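Local atomic coordinates of 23S rRNA (guanine(2535)-N(1))-methyltransferase (Streptomyces viridochromogenes, PDB entry 1O9H), a protein that methylates N1 of guanine 2535 in 23S ribosomal RNA with S-adenosyl-L-methionine, conferring resistance to the orthosomycin antibiotic avilamycin. Residues I210-R215 / S236-R241; V53-P58 / R78-S83; L72-L77 / E136-E141. One frame throughout, in Å; residues are numbered along the deposited sequence.

Contact 1. Residues I210-R215 / S236-R241; sequences IAVTDR and SAVLVR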
# COMPACT_ATOMS: atom_id res chain seq x y z
N ILE A 210 11.62 -4.45 -1.55
CA ILE A 210 10.32 -4.94 -2.01
C ILE A 210 9.68 -5.74 -0.89
O ILE A 210 10.28 -6.68 -0.40
CB ILE A 210 10.47 -5.84 -3.24
CG1 ILE A 210 11.20 -5.12 -4.36
CG2 ILE A 210 9.10 -6.30 -3.76
CD1 ILE A 210 11.70 -6.05 -5.43
N ALA A 211 8.47 -5.37 -0.49
CA ALA A 211 7.77 -6.02 0.60
C ALA A 211 6.47 -6.62 0.05
O ALA A 211 5.61 -5.90 -0.41
CB ALA A 211 7.46 -5.01 1.70
N VAL A 212 6.34 -7.94 0.08
CA VAL A 212 5.13 -8.61 -0.39
C VAL A 212 4.47 -9.33 0.76
O VAL A 212 5.15 -9.80 1.65
CB VAL A 212 5.41 -9.61 -1.53
CG1 VAL A 212 5.95 -8.89 -2.77
CG2 VAL A 212 6.39 -10.68 -1.09
N THR A 213 3.15 -9.40 0.73
CA THR A 213 2.35 -10.03 1.79
C THR A 213 1.40 -11.05 1.18
O THR A 213 0.91 -10.85 0.07
CB THR A 213 1.52 -8.98 2.52
OG1 THR A 213 2.03 -7.68 2.21
CG2 THR A 213 1.67 -9.11 4.01
N ASP A 214 1.15 -12.12 1.91
CA ASP A 214 0.22 -13.16 1.48
C ASP A 214 -0.52 -13.73 2.68
O ASP A 214 -0.11 -13.54 3.83
CB ASP A 214 0.96 -14.27 0.74
CG ASP A 214 0.17 -14.83 -0.45
OD1 ASP A 214 0.62 -15.85 -1.03
OD2 ASP A 214 -0.89 -14.34 -0.88
N ARG A 215 -1.60 -14.46 2.41
CA ARG A 215 -2.36 -15.14 3.46
C ARG A 215 -1.69 -16.46 3.90
O ARG A 215 -2.14 -17.09 4.85
CB ARG A 215 -3.79 -15.41 2.99
CG ARG A 215 -4.82 -15.51 4.12
CD ARG A 215 -5.25 -14.17 4.70
NE ARG A 215 -6.33 -14.33 5.69
CZ ARG A 215 -7.04 -13.32 6.22
NH1 ARG A 215 -6.80 -12.05 5.87
NH2 ARG A 215 -7.99 -13.59 7.12
N SER A 236 1.75 -13.36 6.23
CA SER A 236 3.20 -13.49 6.18
C SER A 236 3.82 -12.53 5.15
O SER A 236 3.20 -12.22 4.13
CB SER A 236 3.61 -14.94 5.89
OG SER A 236 3.33 -15.30 4.54
N ALA A 237 5.04 -12.07 5.42
CA ALA A 237 5.71 -11.08 4.57
C ALA A 237 7.19 -11.40 4.37
O ALA A 237 7.87 -11.86 5.29
CB ALA A 237 5.55 -9.68 5.15
N VAL A 238 7.68 -11.15 3.16
CA VAL A 238 9.10 -11.28 2.84
C VAL A 238 9.60 -9.99 2.18
O VAL A 238 8.91 -9.39 1.37
CB VAL A 238 9.35 -12.51 1.92
CG1 VAL A 238 8.80 -12.27 0.52
CG2 VAL A 238 10.84 -12.86 1.87
N LEU A 239 10.81 -9.56 2.56
CA LEU A 239 11.43 -8.34 2.04
C LEU A 239 12.66 -8.71 1.26
O LEU A 239 13.49 -9.45 1.75
CB LEU A 239 11.83 -7.41 3.18
CG LEU A 239 10.73 -7.12 4.22
CD1 LEU A 239 11.20 -6.06 5.20
CD2 LEU A 239 9.46 -6.67 3.53
N VAL A 240 12.77 -8.21 0.04
CA VAL A 240 13.93 -8.47 -0.80
C VAL A 240 14.49 -7.18 -1.42
O VAL A 240 13.78 -6.19 -1.58
CB VAL A 240 13.60 -9.49 -1.93
CG1 VAL A 240 13.22 -10.84 -1.34
CG2 VAL A 240 12.51 -8.97 -2.86
N ARG A 241 15.76 -7.21 -1.78
CA ARG A 241 16.40 -6.05 -2.37
C ARG A 241 16.48 -6.26 -3.87
O ARG A 241 16.79 -7.35 -4.33
CB ARG A 241 17.79 -5.85 -1.77
CG ARG A 241 18.61 -4.78 -2.49
CD ARG A 241 19.65 -4.11 -1.64
NE ARG A 241 19.06 -3.30 -0.58
CZ ARG A 241 19.07 -3.60 0.72
NH1 ARG A 241 19.62 -4.73 1.17
NH2 ARG A 241 18.52 -2.77 1.57
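Ile210 and Val240 face each other near one end of a two-stranded antiparallel pairing, and their backbones exchange two hydrogen bonds, the shorter from Ile210 N to Val240 O at 2.8 Å. Val212 with Val238 and Asp214 with Ser236 repeat this double bond, while Ala211 with Leu239 and Thr213 with Ala237 form the non-hydrogen-bonded pairs between them, where the CA atoms come closest. The Ile210 side chain can be traced outward. Its CB sits 3.8 Å from Val240 CG2 and also borders Val240 O; CG1, turned to the side of the backbone N (chi1 -56°), stays within van der Waals distance of that same oxygen; CD1 then returns to Val240 CG2 at 4.0 Å. A branched aliphatic chain thus covers both the carbonyl and the methyl of its partner. Val212 and Val238 lie side by side on the same face, and each turns one methyl into the position between its own N and carbonyl carbon, so that Val212 CG2 and Val238 CG1 face each other. Beta-branched residues suit this extended backbone and fill its surface with methyls. The reverse face carries Ala211, Thr213, Ala237 and Leu239: Thr213 CG2 lies 4.1 Å from Ala237 CB, and the threonine hydroxyl turns to a weak bond with Thr174 O. Ser236 OG is held by Ser216 O. This is the pair where the sheet turns from parallel to antiparallel, 209-214 beside 235-241, with strands 171-175 and 228-232 flanking it and Leu197 of helix 190-201 packed against Ile210 and Val240.

Contact 2. Residues V53-P58 / R78-S83; sequences VTLWDP and RQVIAS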
# COMPACT_ATOMS: atom_id res chain seq x y z
N VAL A 53 10.69 8.97 1.05
CA VAL A 53 10.75 7.80 0.20
C VAL A 53 9.64 7.87 -0.85
O VAL A 53 8.55 8.35 -0.59
CB VAL A 53 10.57 6.55 1.07
CG1 VAL A 53 10.30 5.33 0.25
CG2 VAL A 53 11.81 6.35 1.96
N THR A 54 9.95 7.38 -2.05
CA THR A 54 8.95 7.18 -3.10
C THR A 54 8.45 5.75 -2.99
O THR A 54 9.22 4.83 -3.07
CB THR A 54 9.58 7.42 -4.47
OG1 THR A 54 10.02 8.77 -4.55
CG2 THR A 54 8.57 7.31 -5.59
N LEU A 55 7.15 5.60 -2.79
CA LEU A 55 6.52 4.32 -2.50
C LEU A 55 5.62 3.89 -3.66
O LEU A 55 4.87 4.68 -4.20
CB LEU A 55 5.72 4.44 -1.18
CG LEU A 55 4.67 3.38 -0.84
CD1 LEU A 55 5.35 2.06 -0.52
CD2 LEU A 55 3.79 3.85 0.33
N TRP A 56 5.68 2.63 -4.03
CA TRP A 56 4.92 2.13 -5.16
C TRP A 56 4.19 0.88 -4.78
O TRP A 56 4.75 -0.00 -4.15
CB TRP A 56 5.90 1.83 -6.26
CG TRP A 56 5.34 1.33 -7.55
CD1 TRP A 56 4.07 1.48 -8.05
CD2 TRP A 56 6.07 0.62 -8.54
NE1 TRP A 56 3.98 0.91 -9.30
CE2 TRP A 56 5.20 0.37 -9.62
CE3 TRP A 56 7.39 0.16 -8.63
CZ2 TRP A 56 5.60 -0.32 -10.76
CZ3 TRP A 56 7.79 -0.53 -9.76
CH2 TRP A 56 6.90 -0.76 -10.82
N ASP A 57 2.92 0.79 -5.16
CA ASP A 57 2.16 -0.43 -5.03
C ASP A 57 1.70 -0.82 -6.43
O ASP A 57 0.88 -0.12 -7.03
CB ASP A 57 0.99 -0.21 -4.09
CG ASP A 57 0.25 -1.48 -3.77
OD1 ASP A 57 0.42 -2.48 -4.53
OD2 ASP A 57 -0.54 -1.56 -2.81
N PRO A 58 2.32 -1.86 -6.99
CA PRO A 58 2.02 -2.32 -8.35
C PRO A 58 0.83 -3.31 -8.48
O PRO A 58 0.48 -3.72 -9.56
CB PRO A 58 3.32 -2.99 -8.78
CG PRO A 58 3.89 -3.54 -7.48
CD PRO A 58 3.44 -2.61 -6.39
N ARG A 78 7.78 11.27 -0.01
CA ARG A 78 7.93 12.28 -1.05
C ARG A 78 6.76 12.13 -2.04
O ARG A 78 6.16 13.11 -2.46
CB ARG A 78 9.29 12.10 -1.75
CG ARG A 78 9.32 12.51 -3.22
CD ARG A 78 10.66 12.26 -3.93
NE ARG A 78 11.77 12.58 -3.05
CZ ARG A 78 12.18 13.81 -2.74
NH1 ARG A 78 11.59 14.89 -3.27
NH2 ARG A 78 13.20 13.98 -1.90
N GLN A 79 6.45 10.90 -2.43
CA GLN A 79 5.30 10.67 -3.28
C GLN A 79 4.94 9.20 -3.38
O GLN A 79 5.76 8.34 -3.07
CB GLN A 79 5.58 11.22 -4.67
CG GLN A 79 6.38 10.28 -5.56
CD GLN A 79 6.32 10.71 -7.00
OE1 GLN A 79 5.23 10.81 -7.58
NE2 GLN A 79 7.49 10.98 -7.59
N VAL A 80 3.71 8.91 -3.81
CA VAL A 80 3.27 7.52 -3.97
C VAL A 80 2.77 7.17 -5.39
O VAL A 80 2.10 7.97 -6.04
CB VAL A 80 2.20 7.15 -2.95
CG1 VAL A 80 2.65 7.53 -1.56
CG2 VAL A 80 0.88 7.80 -3.27
N ILE A 81 3.09 5.96 -5.83
CA ILE A 81 2.69 5.44 -7.12
C ILE A 81 1.73 4.27 -6.92
O ILE A 81 2.01 3.35 -6.15
CB ILE A 81 3.89 4.96 -7.96
CG1 ILE A 81 5.08 5.94 -7.94
CG2 ILE A 81 3.44 4.71 -9.41
CD1 ILE A 81 4.83 7.20 -8.65
N ALA A 82 0.59 4.31 -7.61
CA ALA A 82 -0.36 3.20 -7.57
C ALA A 82 -0.52 2.63 -8.97
O ALA A 82 -0.58 3.36 -9.96
CB ALA A 82 -1.71 3.67 -7.03
N SER A 83 -0.60 1.32 -9.06
CA SER A 83 -0.84 0.68 -10.33
C SER A 83 -1.43 -0.71 -10.16
O SER A 83 -1.26 -1.36 -9.14
CB SER A 83 0.44 0.63 -11.16
OG SER A 83 1.41 -0.21 -10.56
O HOH W 1 12.60 9.56 -3.54
O HOH W 2 1.29 -2.64 -11.70
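Trp56 sets the CD1 corner of its indole against Ile81. With CG anti to the backbone N (chi1 -178°), the ring runs beside the neighbouring strand: CD1 meets Ile81 CB at 3.5 Å, and Ile81 O lies at the ring edge in its plane. Ile81 CG2 lies out of the ring plane near CD1 and NE1, on the side away from Pro58 CB, which sits over the other face. The ring nitrogen then reaches Ser83 OG, 3.1 Å from Trp56 NE1, with the oxygen tilted 22° from the ring plane. Ser83 turns its hydroxyl into the position between its own N and carbonyl carbon (chi1 66°), where OG accepts from the indole and donates to a water that also binds Pro58 O. An indole suits a place that needs a broad apolar surface and one N-H donor, and a serine hydroxyl can serve in both directions. The two strands run parallel as the first and second of the Rossmann-like methyltransferase fold, joined by helix 64-72 in a beta-alpha-beta crossover; Leu55 N, Ile81 N, Asp57 N and Ser83 N carry alternating bonds between them. Leu55, Val80, Asp57 and Ala82 point to the opposite face, toward that helix, where Asp57 OD1 bonds Thr174 OG1 and Cys59 N. At the other end Thr54 splits its branches: CG2 lies 3.7 Å from Gln79 CG, the two side chains pointing the same way, while OG1 rests 3.6 Å from Arg78 CD and binds a water that also takes a weak bond from Arg78 NE.

Contact 3. Residues L72-L77 / E136-E141; sequences LHRRSL and ERLTAE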
# COMPACT_ATOMS: atom_id res chain seq x y z
N LEU A 72 -0.73 8.10 7.09
CA LEU A 72 -0.15 7.76 8.39
C LEU A 72 1.29 8.15 8.45
O LEU A 72 1.76 8.63 9.46
CB LEU A 72 -0.25 6.24 8.64
CG LEU A 72 -0.24 5.75 10.08
CD1 LEU A 72 -1.37 6.37 10.88
CD2 LEU A 72 -0.35 4.24 10.11
N HIS A 73 2.00 7.90 7.35
CA HIS A 73 3.41 8.17 7.20
C HIS A 73 3.73 9.32 6.23
O HIS A 73 4.76 9.30 5.58
CB HIS A 73 4.13 6.89 6.78
CG HIS A 73 4.06 5.80 7.80
ND1 HIS A 73 4.82 5.81 8.96
CD2 HIS A 73 3.29 4.69 7.87
CE1 HIS A 73 4.53 4.74 9.67
NE2 HIS A 73 3.61 4.04 9.04
N ARG A 74 2.86 10.32 6.17
CA ARG A 74 3.04 11.45 5.23
C ARG A 74 4.46 12.04 5.28
O ARG A 74 5.02 12.41 4.24
CB ARG A 74 2.02 12.55 5.52
CG ARG A 74 2.24 13.86 4.78
CD ARG A 74 2.00 13.72 3.30
NE ARG A 74 2.36 14.85 2.44
CZ ARG A 74 3.60 15.20 2.09
NH1 ARG A 74 4.66 14.56 2.57
NH2 ARG A 74 3.77 16.19 1.24
N ARG A 75 5.02 12.15 6.48
CA ARG A 75 6.32 12.80 6.68
C ARG A 75 7.48 12.03 6.07
O ARG A 75 8.46 12.64 5.64
CB ARG A 75 6.61 13.06 8.17
CG ARG A 75 6.70 11.79 9.03
CD ARG A 75 7.10 12.03 10.48
NE ARG A 75 6.29 13.07 11.13
CZ ARG A 75 5.01 12.93 11.50
NH1 ARG A 75 4.35 11.78 11.29
NH2 ARG A 75 4.39 13.96 12.09
N SER A 76 7.37 10.70 6.02
CA SER A 76 8.41 9.88 5.37
C SER A 76 8.18 9.70 3.88
O SER A 76 8.85 8.89 3.27
CB SER A 76 8.53 8.50 6.02
OG SER A 76 8.19 8.56 7.41
N LEU A 77 7.24 10.43 3.30
CA LEU A 77 6.84 10.19 1.92
C LEU A 77 7.01 11.43 1.06
O LEU A 77 6.45 12.49 1.35
CB LEU A 77 5.40 9.70 1.87
CG LEU A 77 5.07 8.34 2.52
CD1 LEU A 77 3.68 7.95 2.20
CD2 LEU A 77 5.99 7.23 2.07
N GLU A 136 -6.09 17.71 9.00
CA GLU A 136 -5.25 18.53 9.84
C GLU A 136 -3.90 17.88 10.08
O GLU A 136 -2.88 18.56 10.07
CB GLU A 136 -5.94 18.81 11.18
CG GLU A 136 -7.18 19.70 11.02
CD GLU A 136 -7.98 19.86 12.32
OE1 GLU A 136 -8.00 18.91 13.15
OE2 GLU A 136 -8.60 20.96 12.49
N ARG A 137 -3.88 16.58 10.30
CA ARG A 137 -2.63 15.84 10.38
C ARG A 137 -1.89 15.86 9.03
O ARG A 137 -0.68 16.07 8.99
CB ARG A 137 -2.86 14.40 10.82
CG ARG A 137 -1.57 13.69 11.32
CD ARG A 137 -1.66 12.15 11.55
NE ARG A 137 -3.04 11.64 11.65
CZ ARG A 137 -3.87 11.85 12.69
NH1 ARG A 137 -3.48 12.57 13.74
NH2 ARG A 137 -5.11 11.33 12.67
N LEU A 138 -2.62 15.68 7.93
CA LEU A 138 -2.03 15.68 6.59
C LEU A 138 -1.32 17.01 6.35
O LEU A 138 -0.19 17.05 5.90
CB LEU A 138 -3.09 15.48 5.49
CG LEU A 138 -2.54 15.43 4.04
CD1 LEU A 138 -1.70 14.19 3.83
CD2 LEU A 138 -3.65 15.49 2.99
N THR A 139 -2.02 18.08 6.67
CA THR A 139 -1.54 19.44 6.48
C THR A 139 -0.30 19.77 7.31
O THR A 139 0.61 20.41 6.83
CB THR A 139 -2.69 20.39 6.83
OG1 THR A 139 -3.74 20.22 5.86
CG2 THR A 139 -2.25 21.86 6.72
N ALA A 140 -0.28 19.32 8.56
CA ALA A 140 0.83 19.58 9.46
C ALA A 140 2.05 18.77 9.10
O ALA A 140 3.16 19.13 9.51
CB ALA A 140 0.42 19.27 10.88
N GLU A 141 1.87 17.67 8.36
CA GLU A 141 2.97 16.79 8.01
C GLU A 141 3.48 17.03 6.59
O GLU A 141 4.41 16.35 6.14
CB GLU A 141 2.56 15.32 8.20
CG GLU A 141 2.78 14.80 9.62
CD GLU A 141 2.35 13.34 9.81
OE1 GLU A 141 2.84 12.43 9.07
OE2 GLU A 141 1.53 13.09 10.74
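Arg75, in a 3-10 turn spanning 74-76, comes nearest to Glu141, at the C-terminal end of segment 136-141; their CA atoms are 5.4 Å apart. The turn is closed by its own bonds, Ser76 N to His73 O and Leu77 N to Arg74 O. Across the gap Arg75 N makes a weak hydrogen bond of 3.4 Å to Glu141 OE1. The same oxygen meets Arg75 NH1 at 2.8 Å, but it lies well out of the guanidinium plane: this is a salt bridge of charges alone, with no N-H directed at the oxygen. The side chain of Arg75 bends at chi3 (51°), which turns a guanidinium face toward the Glu141 side chain, though the modelled approach is too close for its details to be trusted. Long, flexible chains suit such a surface pairing. Arg74 slides past Glu141 in the opposite direction, its CG 3.7 Å from Glu141 CB and its CD 3.8 Å from Leu138 CD1, so its methylenes do the apolar work while NE bonds Gly143 O. The contact ties the link between helix 64-72 and strand 77-84 to the C-terminal part of helix 122-140; Leu138 also packs on helix 102-119, and His73 turns to Thr37 and Phe40 of helix 33-44.

Overall arrangement
Contacts 1 and 2 lie in the same seven-stranded sheet, their centres about 16 Å apart: strands 53-57 and 77-84 belong to its parallel part, and strand 171-175 stands between them and contact 1. Contact 3 lies at the margin of the sheet, where Leu77 begins strand 77-84, about 15 Å from contact 2 and 25 Å from contact 1, centre to centre, on the opposite side of the chain's centre from contact 1. Along the chain the segments of contacts 2 and 3 alternate, 53-58, 72-77, 78-83, 136-141, and Ser76 O probably accepts a hydrogen bond from Val53 N; contact 1 follows both. Together they span the methyltransferase core from helical flank to antiparallel end.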